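Local coordinates for protein pelota homolog (Archaeoglobus fulgidus, PDB 3OBY) that probably recognises stalled ribosomes, helps release them and cleaves mRNA through a metal-dependent endoribonuclease activity of its N-terminal Sm-fold domain, at residues Glu243-Arg255 against Lys314-Leu328. Numbering follows the deposited sequence.
Sequences EVRLAEEAEYIDR and KVVIMSTEFEPGKRL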
# COMPACT_ATOMS: atom_id res chain seq x y z
N GLU A 243 -0.47 -0.08 7.41
CA GLU A 243 -0.35 0.95 8.43
C GLU A 243 0.69 2.00 8.04
O GLU A 243 0.50 3.19 8.29
CB GLU A 243 -0.00 0.32 9.78
CG GLU A 243 -1.02 -0.73 10.24
CD GLU A 243 -1.21 -0.76 11.75
OE1 GLU A 243 -1.77 0.21 12.30
OE2 GLU A 243 -0.80 -1.75 12.40
N VAL A 244 1.78 1.56 7.42
CA VAL A 244 2.81 2.50 6.99
C VAL A 244 2.22 3.49 5.98
O VAL A 244 2.60 4.65 5.96
CB VAL A 244 4.01 1.75 6.35
CG1 VAL A 244 4.95 2.73 5.69
CG2 VAL A 244 4.75 0.97 7.40
N ARG A 245 1.30 3.02 5.16
CA ARG A 245 0.66 3.87 4.16
C ARG A 245 -0.26 4.89 4.84
O ARG A 245 -0.21 6.08 4.54
CB ARG A 245 -0.15 3.03 3.18
CG ARG A 245 -1.26 3.79 2.49
CD ARG A 245 -0.74 4.77 1.45
NE ARG A 245 -1.84 5.51 0.83
CZ ARG A 245 -1.76 6.16 -0.32
NH1 ARG A 245 -2.81 6.80 -0.80
NH2 ARG A 245 -0.63 6.16 -1.01
N LEU A 246 -1.09 4.41 5.75
CA LEU A 246 -2.01 5.28 6.45
C LEU A 246 -1.22 6.31 7.24
O LEU A 246 -1.65 7.45 7.39
CB LEU A 246 -2.92 4.47 7.37
CG LEU A 246 -3.96 3.61 6.63
CD1 LEU A 246 -4.72 2.74 7.61
CD2 LEU A 246 -4.90 4.52 5.85
N ALA A 247 -0.05 5.91 7.74
CA ALA A 247 0.80 6.81 8.50
C ALA A 247 1.32 7.96 7.61
O ALA A 247 1.50 9.08 8.09
CB ALA A 247 1.96 6.04 9.08
N GLU A 248 1.55 7.68 6.33
CA GLU A 248 2.03 8.68 5.39
C GLU A 248 0.89 9.65 5.04
O GLU A 248 1.12 10.84 4.83
CB GLU A 248 2.55 8.02 4.11
CG GLU A 248 3.78 7.14 4.30
CD GLU A 248 4.18 6.36 3.05
OE1 GLU A 248 5.21 5.66 3.10
OE2 GLU A 248 3.46 6.45 2.03
N GLU A 249 -0.33 9.13 4.98
CA GLU A 249 -1.48 9.98 4.66
C GLU A 249 -1.74 10.96 5.78
O GLU A 249 -2.08 12.12 5.54
CB GLU A 249 -2.73 9.13 4.41
CG GLU A 249 -2.70 8.33 3.11
CD GLU A 249 -3.99 7.59 2.82
OE1 GLU A 249 -4.01 6.79 1.87
OE2 GLU A 249 -4.99 7.80 3.54
N ALA A 250 -1.59 10.50 7.02
CA ALA A 250 -1.80 11.35 8.18
C ALA A 250 -0.74 12.45 8.16
O ALA A 250 -1.01 13.58 8.55
CB ALA A 250 -1.70 10.55 9.47
N GLU A 251 0.45 12.10 7.69
CA GLU A 251 1.56 13.04 7.60
C GLU A 251 1.29 14.09 6.53
O GLU A 251 1.74 15.22 6.64
CB GLU A 251 2.87 12.31 7.27
CG GLU A 251 4.04 13.23 6.96
CD GLU A 251 4.27 14.27 8.04
OE1 GLU A 251 4.30 13.90 9.24
OE2 GLU A 251 4.42 15.46 7.70
N TYR A 252 0.55 13.71 5.49
CA TYR A 252 0.21 14.66 4.45
C TYR A 252 -0.87 15.59 5.00
O TYR A 252 -0.90 16.78 4.69
CB TYR A 252 -0.29 13.94 3.20
CG TYR A 252 0.83 13.39 2.33
CD1 TYR A 252 1.84 14.23 1.86
CD2 TYR A 252 0.88 12.04 2.00
CE1 TYR A 252 2.87 13.73 1.08
CE2 TYR A 252 1.91 11.54 1.22
CZ TYR A 252 2.90 12.38 0.76
OH TYR A 252 3.91 11.88 -0.01
N ILE A 253 -1.75 15.05 5.83
CA ILE A 253 -2.80 15.85 6.43
C ILE A 253 -2.17 16.84 7.40
O ILE A 253 -2.65 17.97 7.53
CB ILE A 253 -3.83 14.98 7.18
CG1 ILE A 253 -4.64 14.15 6.18
CG2 ILE A 253 -4.72 15.86 8.06
CD1 ILE A 253 -5.31 14.96 5.09
N ASP A 254 -1.11 16.43 8.09
CA ASP A 254 -0.45 17.33 9.03
C ASP A 254 0.24 18.46 8.29
O ASP A 254 0.17 19.62 8.70
CB ASP A 254 0.58 16.59 9.89
CG ASP A 254 -0.06 15.86 11.06
OD1 ASP A 254 -1.11 16.33 11.56
OD2 ASP A 254 0.51 14.83 11.49
N ARG A 255 0.91 18.14 7.19
CA ARG A 255 1.58 19.17 6.42
C ARG A 255 0.55 20.17 5.91
O ARG A 255 0.76 21.38 5.99
CB ARG A 255 2.35 18.55 5.24
CG ARG A 255 3.61 17.81 5.66
CD ARG A 255 4.28 17.17 4.47
NE ARG A 255 4.56 18.14 3.43
CZ ARG A 255 5.04 17.84 2.22
NH1 ARG A 255 5.28 16.57 1.90
NH2 ARG A 255 5.27 18.80 1.33
N LYS A 314 2.48 14.79 -7.55
CA LYS A 314 2.14 13.48 -7.03
C LYS A 314 0.68 13.47 -6.58
O LYS A 314 0.19 14.43 -5.99
CB LYS A 314 3.04 13.12 -5.83
CG LYS A 314 2.82 11.72 -5.28
CD LYS A 314 3.53 11.53 -3.94
CE LYS A 314 3.65 10.05 -3.56
NZ LYS A 314 2.36 9.32 -3.61
N VAL A 315 -0.02 12.37 -6.87
CA VAL A 315 -1.41 12.25 -6.46
C VAL A 315 -1.48 11.29 -5.28
O VAL A 315 -0.79 10.28 -5.26
CB VAL A 315 -2.30 11.69 -7.60
CG1 VAL A 315 -3.75 11.62 -7.14
CG2 VAL A 315 -2.16 12.55 -8.86
N VAL A 316 -2.31 11.62 -4.30
CA VAL A 316 -2.48 10.78 -3.12
C VAL A 316 -3.98 10.61 -2.87
O VAL A 316 -4.66 11.55 -2.45
CB VAL A 316 -1.81 11.40 -1.88
CG1 VAL A 316 -2.19 10.62 -0.63
CG2 VAL A 316 -0.29 11.41 -2.04
N ILE A 317 -4.50 9.42 -3.14
CA ILE A 317 -5.91 9.15 -2.94
C ILE A 317 -6.12 8.44 -1.61
O ILE A 317 -5.69 7.30 -1.44
CB ILE A 317 -6.51 8.27 -4.06
CG1 ILE A 317 -6.21 8.88 -5.43
CG2 ILE A 317 -8.03 8.17 -3.89
CD1 ILE A 317 -6.64 8.02 -6.58
N MET A 318 -6.78 9.12 -0.68
CA MET A 318 -7.05 8.56 0.64
C MET A 318 -8.48 8.05 0.72
O MET A 318 -9.41 8.66 0.20
CB MET A 318 -6.82 9.63 1.71
CG MET A 318 -5.55 10.46 1.54
SD MET A 318 -5.38 11.63 2.89
CE MET A 318 -3.80 12.33 2.55
N SER A 319 -8.64 6.92 1.39
CA SER A 319 -9.95 6.31 1.56
C SER A 319 -10.65 6.85 2.79
O SER A 319 -10.12 6.78 3.89
CB SER A 319 -9.81 4.80 1.70
OG SER A 319 -11.02 4.25 2.19
N THR A 320 -11.86 7.36 2.61
CA THR A 320 -12.63 7.88 3.73
C THR A 320 -12.97 6.79 4.74
O THR A 320 -13.64 7.05 5.74
CB THR A 320 -13.92 8.54 3.26
OG1 THR A 320 -14.65 7.61 2.44
CG2 THR A 320 -13.60 9.78 2.43
N GLU A 321 -12.50 5.56 4.49
CA GLU A 321 -12.73 4.45 5.41
C GLU A 321 -11.86 4.65 6.64
O GLU A 321 -12.17 4.13 7.71
CB GLU A 321 -12.35 3.11 4.77
CG GLU A 321 -12.69 1.88 5.64
CD GLU A 321 -12.16 0.56 5.08
OE1 GLU A 321 -12.30 0.33 3.86
OE2 GLU A 321 -11.62 -0.25 5.86
N PHE A 322 -10.77 5.39 6.48
CA PHE A 322 -9.85 5.66 7.57
C PHE A 322 -9.86 7.13 7.98
O PHE A 322 -10.53 7.95 7.33
CB PHE A 322 -8.45 5.22 7.15
CG PHE A 322 -8.41 3.84 6.59
CD1 PHE A 322 -8.63 2.74 7.41
CD2 PHE A 322 -8.22 3.64 5.23
CE1 PHE A 322 -8.67 1.46 6.87
CE2 PHE A 322 -8.26 2.36 4.68
CZ PHE A 322 -8.48 1.27 5.51
N GLU A 323 -9.13 7.46 9.03
CA GLU A 323 -9.11 8.83 9.53
C GLU A 323 -8.56 9.89 8.57
O GLU A 323 -9.20 10.92 8.36
CB GLU A 323 -8.36 8.89 10.86
CG GLU A 323 -8.99 8.02 11.96
CD GLU A 323 -10.47 8.29 12.17
OE1 GLU A 323 -10.82 9.34 12.73
OE2 GLU A 323 -11.30 7.44 11.76
N PRO A 324 -7.38 9.66 7.97
CA PRO A 324 -6.85 10.68 7.06
C PRO A 324 -7.82 11.19 6.00
O PRO A 324 -7.93 12.40 5.78
CB PRO A 324 -5.63 9.98 6.47
CG PRO A 324 -5.14 9.15 7.63
CD PRO A 324 -6.44 8.54 8.14
N GLY A 325 -8.54 10.29 5.35
CA GLY A 325 -9.49 10.69 4.33
C GLY A 325 -10.70 11.42 4.90
O GLY A 325 -11.26 12.31 4.25
N LYS A 326 -11.11 11.03 6.10
CA LYS A 326 -12.24 11.68 6.76
C LYS A 326 -11.87 13.15 7.02
O LYS A 326 -12.66 14.06 6.75
CB LYS A 326 -12.56 10.98 8.08
CG LYS A 326 -13.06 9.56 7.96
CD LYS A 326 -13.42 9.03 9.35
CE LYS A 326 -14.31 7.79 9.29
NZ LYS A 326 -13.66 6.66 8.57
N ARG A 327 -10.67 13.37 7.55
CA ARG A 327 -10.21 14.73 7.81
C ARG A 327 -10.21 15.48 6.49
O ARG A 327 -10.76 16.58 6.38
CB ARG A 327 -8.78 14.73 8.39
CG ARG A 327 -8.58 13.99 9.71
CD ARG A 327 -9.44 14.55 10.83
NE ARG A 327 -10.78 13.98 10.86
CZ ARG A 327 -11.09 12.83 11.45
NH1 ARG A 327 -12.34 12.39 11.42
NH2 ARG A 327 -10.16 12.13 12.08
N LEU A 328 -9.62 14.89 5.46
CA LEU A 328 -9.54 15.54 4.17
C LEU A 328 -10.92 15.99 3.65
O LEU A 328 -11.06 17.08 3.08
CB LEU A 328 -8.85 14.61 3.16
CG LEU A 328 -8.66 15.18 1.75
CD1 LEU A 328 -8.04 16.57 1.84
CD2 LEU A 328 -7.78 14.25 0.92
O HOH W 1 -7.41 7.86 4.70
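The Phe322 ring lies between Leu246 CD1, 4.0 Å from its centroid in a CH-pi contact over one face, and Glu321 CB over the opposite face. The guanidinium of Arg245 has Ile317 O at its edge, 3.0 Å from NH1, and the Tyr252 ring meets Val316 CG2 obliquely. Deeper in, the Glu249 chain runs alongside Met318 in the opposite sense. With CG anti to the carbonyl carbon (chi1 -71°) and an extended chain beyond, Glu249 brings OE2 to 3.2 Å from Met318 CB. Glu249 OE1 accepts from Arg245 NE (2.7 Å) on its anti side, tilted from the carboxylate plane, in a salt bridge between residues one helical turn apart; Asp23 of helix 22-31 forms another with Arg245 NH2. A water donates to Glu249 OE2 (2.7 Å) and Ser319 O and accepts from Gly325 N (2.8 Å). Pro324 is a knob among Leu246, Glu249, Ala250 and Ile253. With an alanine replacing Glu249, Arg245 NE is likely to lose its carboxylate mate, the water one acceptor, and Met318 the chain it packs on. Helix 236-262 thus joins edge strand 314-318 and helix 323-330 by apolar packing around a buried carboxylate, its charge probably offset by Arg245.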